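Local coordinates for protein WZI (Escherichia coli, PDB 2YNK) that is an outer-membrane, carbohydrate-binding beta-barrel (a lectin) involved in the assembly of the group 1 capsule, at residues A322-R333 and D366-I377; W30-R39 and L173-A181. One frame throughout, in Å; residues are numbered along the deposited sequence.

Interaction 1: A322-R333 and D366-I377; sequences AVNWYLEAHDTR and DGQLVAGKVELI
On the outward surface of the barrel wall, Val323 and Leu376 meet through their branches, CG2 of Val323 lying 3.5 Å from CD1 of Leu376. With CG anti to the backbone N (chi1 -178°) and chi2 at 77°, Leu376 brings CD1 over to the neighbouring strand. Trp325 gives Val374 only its CB, for its indole leads off toward His316, while Leu327 sets CD1 against Ala371 O and Gly372 CA. Leu376 also touches a bound dodecane, consistent with an apolar belt facing lipid.

Behind these residues the backbones form an antiparallel ladder whose hydrogen-bonded pairs run from Ala322–Ile377 to His330–Leu369; beyond them Thr332 N still bonds to Gly367 O. The inward face carries flatter and more polar groups. Lys373 sets CB over one face of the Tyr326 ring, 3.9 Å from its centroid, a CH-pi contact offset toward CZ; the phenol OH bonds to Glu157. Leu369 CD2 likewise sits over the His330 imidazole. That ring is held at both nitrogens: NE2 gives a nearly straight 2.7 Å bond to OE2 of Glu328, in the ring plane, and ND1 is bonded to Asp361. Glu328 OE2 also takes Glu157 N, and its OE1 is bonded to Tyr290 OH and Tyr156 N. Asn324 extends alongside Glu375, its OD1 bonded to His315.

At the far end, Thr332 OG1 accepts the N-H of Gly367 (2.7 Å). Arg333 grips OD2 of Asp331 through NE and NH2 in its guanidinium plane, with NH2 at 2.8 Å, and the amide of Gln368 stacks on one guanidinium face, the planes 9° apart.

Strand 306-317 continues the sheet beside 322-331, and strand 383-393 flanks 368-377; from the lumen, helix 8-19 brings Trp16 against Ala322 and Asn324, and Asn12 against Glu375.

Interaction 2: W30-R39 and L173-A181; sequences WPLSQEEIAR and LMQRAEQAA
Ser33 turns OG beside its own backbone N (chi1 -50°), which brings the hydroxyl to the carbonyl oxygen of Arg176 and lets it donate a 2.6 Å bond lying in the carbonyl plane. Glu36 starts with CG anti to its N and then bends at chi2 (62°), carrying OE1 to the backbone N of Gln179 at 3.1 Å; the N-H arrives from above the carboxylate plane. The Gln179 side chain crosses that of Glu36 at about a right angle. The other carboxylate oxygen of Glu36, OE2, makes a salt bridge with Arg39 NH1, fixing the group from within the helix.

Strand 170-176 is a stave of the barrel, and here the N-terminal part of the chain is joined to its inner wall. Ser33 occupies the N-cap position of helix 34-42, but its side chain makes no capping bond; OG goes to Arg176 O instead. Just ahead of it, after a cis peptide bond, Pro31 sets CD against CD1 of Leu173, tip to tip. OE1 of Gln175 is held by Gln196 of strand 193-201. Beyond the helix start, only the aliphatic CD of Arg39 comes close to OE1 of Glu178 (3.5 Å), the charges staying beyond a salt bridge.

In the fold
Both contacts reach the same 18-stranded antiparallel barrel, on opposite sides of the chain's centre: their centres lie 27 Å apart and the nearest atoms about 12 Å. Along the chain interaction 2 is complete before interaction 1 opens. It ties the residues from 30 to 39, which precede the first barrel strand, to strand 170-176 and the loop after it. Interaction 1 instead pairs strands 322-331 and 368-377, neighbours in the wall. One contact therefore builds the barrel itself, whereas the other fastens the N-terminal helical part to it; helix 8-19 of that part also reaches the inner face of interaction 1.

Interaction 1: A322-R333 and D366-I377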
# COMPACT_ATOMS: atom_id res chain seq x y z
N ALA A 322 -19.97 4.34 10.75
CA ALA A 322 -18.83 5.17 10.40
C ALA A 322 -18.76 5.38 8.88
O ALA A 322 -19.09 4.47 8.11
CB ALA A 322 -17.55 4.52 10.89
N VAL A 323 -18.35 6.58 8.47
CA VAL A 323 -18.27 6.92 7.06
C VAL A 323 -16.88 7.40 6.72
O VAL A 323 -16.36 8.31 7.37
CB VAL A 323 -19.32 7.98 6.68
CG1 VAL A 323 -19.11 8.45 5.24
CG2 VAL A 323 -20.71 7.41 6.83
N ASN A 324 -16.28 6.77 5.70
CA ASN A 324 -14.94 7.09 5.19
C ASN A 324 -15.04 7.60 3.77
O ASN A 324 -15.73 7.00 2.96
CB ASN A 324 -14.07 5.84 5.14
CG ASN A 324 -13.49 5.46 6.46
OD1 ASN A 324 -12.57 6.10 6.95
ND2 ASN A 324 -13.98 4.37 7.04
N TRP A 325 -14.33 8.68 3.46
CA TRP A 325 -14.27 9.13 2.07
C TRP A 325 -12.97 9.78 1.75
O TRP A 325 -12.33 10.37 2.62
CB TRP A 325 -15.43 10.07 1.76
CG TRP A 325 -15.32 11.41 2.45
CD1 TRP A 325 -15.89 11.78 3.67
CD2 TRP A 325 -14.60 12.60 1.99
NE1 TRP A 325 -15.57 13.08 3.98
CE2 TRP A 325 -14.80 13.62 3.02
CE3 TRP A 325 -13.83 12.90 0.88
CZ2 TRP A 325 -14.25 14.89 2.92
CZ3 TRP A 325 -13.28 14.19 0.78
CH2 TRP A 325 -13.49 15.15 1.78
N TYR A 326 -12.56 9.68 0.49
CA TYR A 326 -11.39 10.40 0.02
C TYR A 326 -11.58 10.88 -1.41
O TYR A 326 -12.37 10.31 -2.17
CB TYR A 326 -10.11 9.56 0.18
CG TYR A 326 -10.03 8.35 -0.73
CD1 TYR A 326 -9.89 8.49 -2.11
CD2 TYR A 326 -10.05 7.06 -0.21
CE1 TYR A 326 -9.81 7.40 -2.94
CE2 TYR A 326 -9.96 5.96 -1.04
CZ TYR A 326 -9.84 6.13 -2.41
OH TYR A 326 -9.76 5.05 -3.26
N LEU A 327 -10.88 11.94 -1.76
CA LEU A 327 -10.82 12.42 -3.14
C LEU A 327 -9.34 12.62 -3.44
O LEU A 327 -8.66 13.33 -2.70
CB LEU A 327 -11.61 13.72 -3.31
CG LEU A 327 -11.82 14.19 -4.75
CD1 LEU A 327 -12.39 13.08 -5.62
CD2 LEU A 327 -12.72 15.42 -4.82
N GLU A 328 -8.85 11.98 -4.50
CA GLU A 328 -7.42 11.86 -4.72
C GLU A 328 -7.04 12.04 -6.20
O GLU A 328 -7.68 11.45 -7.08
CB GLU A 328 -6.96 10.49 -4.19
CG GLU A 328 -5.45 10.34 -4.05
CD GLU A 328 -5.03 9.09 -3.30
OE1 GLU A 328 -5.68 8.76 -2.28
OE2 GLU A 328 -4.04 8.44 -3.70
N ALA A 329 -6.01 12.84 -6.47
CA ALA A 329 -5.54 13.10 -7.84
C ALA A 329 -4.08 12.68 -8.01
O ALA A 329 -3.26 12.97 -7.15
CB ALA A 329 -5.71 14.57 -8.20
N HIS A 330 -3.78 11.98 -9.11
CA HIS A 330 -2.40 11.56 -9.42
C HIS A 330 -1.97 12.10 -10.75
O HIS A 330 -2.78 12.26 -11.65
CB HIS A 330 -2.31 10.04 -9.51
CG HIS A 330 -2.55 9.31 -8.21
ND1 HIS A 330 -2.20 8.03 -8.05
CD2 HIS A 330 -3.11 9.72 -7.00
CE1 HIS A 330 -2.53 7.63 -6.82
NE2 HIS A 330 -3.09 8.66 -6.18
N ASP A 331 -0.67 12.35 -10.89
CA ASP A 331 -0.08 12.64 -12.20
C ASP A 331 1.30 12.00 -12.29
O ASP A 331 2.25 12.46 -11.66
CB ASP A 331 -0.00 14.15 -12.44
CG ASP A 331 0.41 14.49 -13.88
OD1 ASP A 331 1.48 14.03 -14.31
OD2 ASP A 331 -0.34 15.24 -14.57
N THR A 332 1.41 10.95 -13.10
CA THR A 332 2.67 10.23 -13.25
C THR A 332 3.38 10.54 -14.57
O THR A 332 4.24 9.78 -15.03
CB THR A 332 2.48 8.71 -13.06
OG1 THR A 332 1.58 8.22 -14.07
CG2 THR A 332 1.91 8.42 -11.67
N ARG A 333 3.05 11.68 -15.17
CA ARG A 333 3.89 12.26 -16.20
C ARG A 333 5.09 12.94 -15.54
O ARG A 333 5.16 13.01 -14.31
CB ARG A 333 3.11 13.27 -17.04
CG ARG A 333 1.93 12.69 -17.79
CD ARG A 333 1.15 13.76 -18.52
NE ARG A 333 0.38 14.58 -17.59
CZ ARG A 333 -0.32 15.66 -17.94
NH1 ARG A 333 -0.36 16.05 -19.21
NH2 ARG A 333 -0.98 16.34 -17.02
N ASP A 366 3.15 8.14 -17.00
CA ASP A 366 2.44 9.06 -17.90
C ASP A 366 0.93 9.12 -17.67
O ASP A 366 0.19 9.59 -18.54
CB ASP A 366 2.73 8.71 -19.36
CG ASP A 366 4.21 8.55 -19.64
OD1 ASP A 366 5.02 9.26 -19.01
OD2 ASP A 366 4.54 7.71 -20.51
N GLY A 367 0.47 8.69 -16.50
CA GLY A 367 -0.95 8.60 -16.21
C GLY A 367 -1.49 9.78 -15.43
O GLY A 367 -0.80 10.36 -14.61
N GLN A 368 -2.75 10.12 -15.69
CA GLN A 368 -3.48 11.12 -14.91
C GLN A 368 -4.71 10.45 -14.30
O GLN A 368 -5.41 9.70 -14.98
CB GLN A 368 -3.91 12.27 -15.80
CG GLN A 368 -2.78 12.84 -16.63
CD GLN A 368 -3.24 13.94 -17.54
OE1 GLN A 368 -3.81 14.94 -17.09
NE2 GLN A 368 -3.01 13.78 -18.83
N LEU A 369 -4.98 10.73 -13.02
CA LEU A 369 -6.04 10.04 -12.29
C LEU A 369 -6.70 10.91 -11.22
O LEU A 369 -6.01 11.55 -10.43
CB LEU A 369 -5.48 8.76 -11.66
CG LEU A 369 -6.39 7.88 -10.81
CD1 LEU A 369 -6.13 6.42 -11.15
CD2 LEU A 369 -6.17 8.11 -9.32
N VAL A 370 -8.02 10.94 -11.25
CA VAL A 370 -8.83 11.51 -10.20
C VAL A 370 -9.77 10.40 -9.74
O VAL A 370 -10.39 9.73 -10.56
CB VAL A 370 -9.68 12.68 -10.71
CG1 VAL A 370 -10.42 13.34 -9.55
CG2 VAL A 370 -8.79 13.69 -11.42
N ALA A 371 -9.86 10.18 -8.43
CA ALA A 371 -10.72 9.13 -7.90
C ALA A 371 -11.33 9.54 -6.58
O ALA A 371 -10.67 10.15 -5.73
CB ALA A 371 -9.95 7.84 -7.73
N GLY A 372 -12.61 9.22 -6.42
CA GLY A 372 -13.31 9.47 -5.18
C GLY A 372 -13.82 8.14 -4.68
O GLY A 372 -14.16 7.27 -5.49
N LYS A 373 -13.86 7.98 -3.36
CA LYS A 373 -14.47 6.80 -2.75
C LYS A 373 -15.18 7.16 -1.44
O LYS A 373 -14.64 7.88 -0.62
CB LYS A 373 -13.42 5.73 -2.49
CG LYS A 373 -13.98 4.36 -2.10
CD LYS A 373 -12.84 3.39 -1.78
CE LYS A 373 -13.34 1.99 -1.46
NZ LYS A 373 -12.35 0.93 -1.80
N VAL A 374 -16.40 6.66 -1.28
CA VAL A 374 -17.12 6.75 -0.03
C VAL A 374 -17.36 5.34 0.48
O VAL A 374 -17.56 4.43 -0.33
CB VAL A 374 -18.50 7.40 -0.23
CG1 VAL A 374 -19.20 7.59 1.10
CG2 VAL A 374 -18.35 8.72 -0.98
N GLU A 375 -17.34 5.14 1.80
CA GLU A 375 -17.86 3.90 2.39
C GLU A 375 -18.49 4.03 3.79
O GLU A 375 -18.00 4.75 4.68
CB GLU A 375 -16.82 2.79 2.38
CG GLU A 375 -15.54 3.13 3.11
CD GLU A 375 -14.88 1.95 3.82
OE1 GLU A 375 -15.37 0.80 3.67
OE2 GLU A 375 -13.87 2.18 4.53
N LEU A 376 -19.59 3.31 3.95
CA LEU A 376 -20.31 3.21 5.19
C LEU A 376 -19.90 1.90 5.83
O LEU A 376 -19.83 0.87 5.16
CB LEU A 376 -21.82 3.19 4.93
CG LEU A 376 -22.69 3.14 6.20
CD1 LEU A 376 -22.74 4.51 6.85
CD2 LEU A 376 -24.08 2.65 5.88
N ILE A 377 -19.65 1.95 7.14
CA ILE A 377 -19.33 0.76 7.90
C ILE A 377 -20.30 0.65 9.07
O ILE A 377 -20.31 1.50 9.97
CB ILE A 377 -17.86 0.75 8.36
CG1 ILE A 377 -16.94 1.05 7.17
CG2 ILE A 377 -17.52 -0.60 8.95
CD1 ILE A 377 -15.45 1.08 7.48

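Interaction 2: W30-R39 and L173-A181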
# COMPACT_ATOMS: atom_id res chain seq x y z
N TRP A 30 3.76 1.18 5.46
CA TRP A 30 3.44 -0.23 5.67
C TRP A 30 4.58 -1.09 5.22
O TRP A 30 5.31 -0.72 4.31
CB TRP A 30 2.19 -0.59 4.90
CG TRP A 30 0.98 0.14 5.39
CD1 TRP A 30 0.70 1.49 5.26
CD2 TRP A 30 -0.15 -0.42 6.13
NE1 TRP A 30 -0.50 1.79 5.85
CE2 TRP A 30 -1.06 0.69 6.39
CE3 TRP A 30 -0.48 -1.68 6.58
CZ2 TRP A 30 -2.25 0.52 7.06
CZ3 TRP A 30 -1.69 -1.85 7.27
CH2 TRP A 30 -2.55 -0.77 7.50
N PRO A 31 4.76 -2.26 5.86
CA PRO A 31 3.90 -2.81 6.89
C PRO A 31 4.05 -2.08 8.23
O PRO A 31 5.09 -1.46 8.49
CB PRO A 31 4.40 -4.25 7.00
CG PRO A 31 5.84 -4.14 6.71
CD PRO A 31 5.95 -3.10 5.64
N LEU A 32 3.01 -2.14 9.05
CA LEU A 32 3.02 -1.50 10.38
C LEU A 32 3.46 -2.50 11.45
O LEU A 32 3.05 -3.66 11.42
CB LEU A 32 1.63 -0.99 10.75
CG LEU A 32 0.89 -0.11 9.75
CD1 LEU A 32 -0.57 0.03 10.14
CD2 LEU A 32 1.56 1.25 9.64
N SER A 33 4.27 -2.05 12.39
CA SER A 33 4.54 -2.82 13.61
C SER A 33 3.30 -2.89 14.50
O SER A 33 2.70 -1.88 14.79
CB SER A 33 5.68 -2.18 14.39
OG SER A 33 6.79 -1.92 13.54
N GLN A 34 2.91 -4.09 14.90
CA GLN A 34 1.71 -4.26 15.73
C GLN A 34 1.90 -3.55 17.08
O GLN A 34 0.99 -2.91 17.60
CB GLN A 34 1.41 -5.76 15.93
CG GLN A 34 -0.07 -6.08 16.13
CD GLN A 34 -0.31 -7.49 16.66
OE1 GLN A 34 0.13 -8.47 16.07
NE2 GLN A 34 -1.03 -7.58 17.77
N GLU A 35 3.11 -3.66 17.62
CA GLU A 35 3.48 -3.06 18.89
C GLU A 35 3.19 -1.55 18.90
O GLU A 35 2.89 -0.98 19.96
CB GLU A 35 4.96 -3.33 19.20
CG GLU A 35 5.31 -4.80 19.46
CD GLU A 35 5.29 -5.69 18.21
OE1 GLU A 35 5.30 -5.18 17.06
OE2 GLU A 35 5.25 -6.93 18.37
N GLU A 36 3.28 -0.94 17.72
CA GLU A 36 2.95 0.48 17.54
C GLU A 36 1.44 0.71 17.49
O GLU A 36 0.94 1.74 17.97
CB GLU A 36 3.63 1.02 16.27
CG GLU A 36 3.21 2.42 15.83
CD GLU A 36 3.52 3.50 16.84
OE1 GLU A 36 4.34 3.28 17.76
OE2 GLU A 36 2.94 4.60 16.71
N ILE A 37 0.70 -0.24 16.92
CA ILE A 37 -0.76 -0.16 16.97
C ILE A 37 -1.23 -0.28 18.45
O ILE A 37 -2.08 0.47 18.90
CB ILE A 37 -1.47 -1.24 16.11
CG1 ILE A 37 -0.92 -1.28 14.67
CG2 ILE A 37 -2.96 -0.96 16.04
CD1 ILE A 37 -1.56 -2.35 13.80
N ALA A 38 -0.63 -1.22 19.19
CA ALA A 38 -0.98 -1.50 20.58
C ALA A 38 -0.81 -0.28 21.48
O ALA A 38 -1.65 0.01 22.34
CB ALA A 38 -0.13 -2.66 21.09
N ARG A 39 0.30 0.43 21.27
CA ARG A 39 0.66 1.60 22.05
C ARG A 39 -0.37 2.70 21.84
O ARG A 39 -0.93 3.23 22.80
CB ARG A 39 2.06 2.04 21.64
CG ARG A 39 2.60 3.29 22.30
CD ARG A 39 3.95 3.66 21.71
NE ARG A 39 4.03 5.07 21.34
CZ ARG A 39 3.37 5.63 20.32
NH1 ARG A 39 2.54 4.92 19.56
NH2 ARG A 39 3.52 6.93 20.08
N LEU A 173 13.92 -6.64 5.32
CA LEU A 173 13.20 -5.42 5.69
C LEU A 173 13.39 -5.13 7.18
O LEU A 173 13.41 -6.05 8.00
CB LEU A 173 11.72 -5.58 5.33
CG LEU A 173 10.82 -4.34 5.41
CD1 LEU A 173 9.63 -4.54 4.49
CD2 LEU A 173 10.38 -4.04 6.85
N MSE A 174 13.55 -3.85 7.52
CA MSE A 174 13.84 -3.45 8.89
C MSE A 174 13.08 -2.21 9.26
O MSE A 174 12.94 -1.31 8.44
CB MSE A 174 15.34 -3.26 9.08
CG MSE A 174 15.75 -3.88 10.41
SE MSE A 174 17.67 -3.60 10.77
CE MSE A 174 17.58 -2.77 12.55
N GLN A 175 12.62 -2.17 10.51
CA GLN A 175 11.71 -1.14 11.03
C GLN A 175 11.83 -0.95 12.54
O GLN A 175 12.25 -1.86 13.24
CB GLN A 175 10.27 -1.56 10.80
CG GLN A 175 9.76 -1.30 9.43
CD GLN A 175 8.30 -1.65 9.29
OE1 GLN A 175 7.73 -1.48 8.21
NE2 GLN A 175 7.69 -2.13 10.37
N ARG A 176 11.37 0.19 13.05
CA ARG A 176 11.15 0.31 14.49
C ARG A 176 9.93 -0.52 14.86
O ARG A 176 9.01 -0.66 14.06
CB ARG A 176 10.91 1.76 14.91
CG ARG A 176 12.07 2.71 14.65
CD ARG A 176 11.77 4.07 15.25
NE ARG A 176 12.05 4.13 16.68
CZ ARG A 176 11.68 5.12 17.49
NH1 ARG A 176 10.98 6.15 17.04
NH2 ARG A 176 12.01 5.07 18.77
N ALA A 177 9.91 -1.05 16.08
CA ALA A 177 8.71 -1.71 16.61
C ALA A 177 7.81 -0.62 17.17
O ALA A 177 6.81 -0.26 16.55
CB ALA A 177 9.06 -2.75 17.65
N GLU A 178 8.17 -0.09 18.34
CA GLU A 178 7.50 1.09 18.87
C GLU A 178 8.17 2.33 18.30
O GLU A 178 9.39 2.34 18.13
CB GLU A 178 7.55 1.13 20.40
CG GLU A 178 6.43 0.34 21.05
CD GLU A 178 6.42 0.48 22.56
OE1 GLU A 178 6.44 1.63 23.06
OE2 GLU A 178 6.39 -0.56 23.24
N GLN A 179 7.38 3.36 18.02
CA GLN A 179 7.84 4.52 17.28
C GLN A 179 7.68 5.81 18.08
O GLN A 179 7.26 6.83 17.54
CB GLN A 179 7.09 4.60 15.94
CG GLN A 179 7.50 3.52 14.94
CD GLN A 179 6.41 3.15 13.97
OE1 GLN A 179 5.93 3.98 13.19
NE2 GLN A 179 6.01 1.88 13.99
N ALA A 180 8.03 5.76 19.37
CA ALA A 180 7.93 6.93 20.25
C ALA A 180 8.91 8.03 19.84
O ALA A 180 9.80 7.80 19.03
CB ALA A 180 8.18 6.53 21.69
N ALA A 181 8.73 9.23 20.38
CA ALA A 181 9.62 10.36 20.09
C ALA A 181 10.98 10.17 20.76
O ALA A 181 11.09 9.44 21.74
CB ALA A 181 8.98 11.66 20.53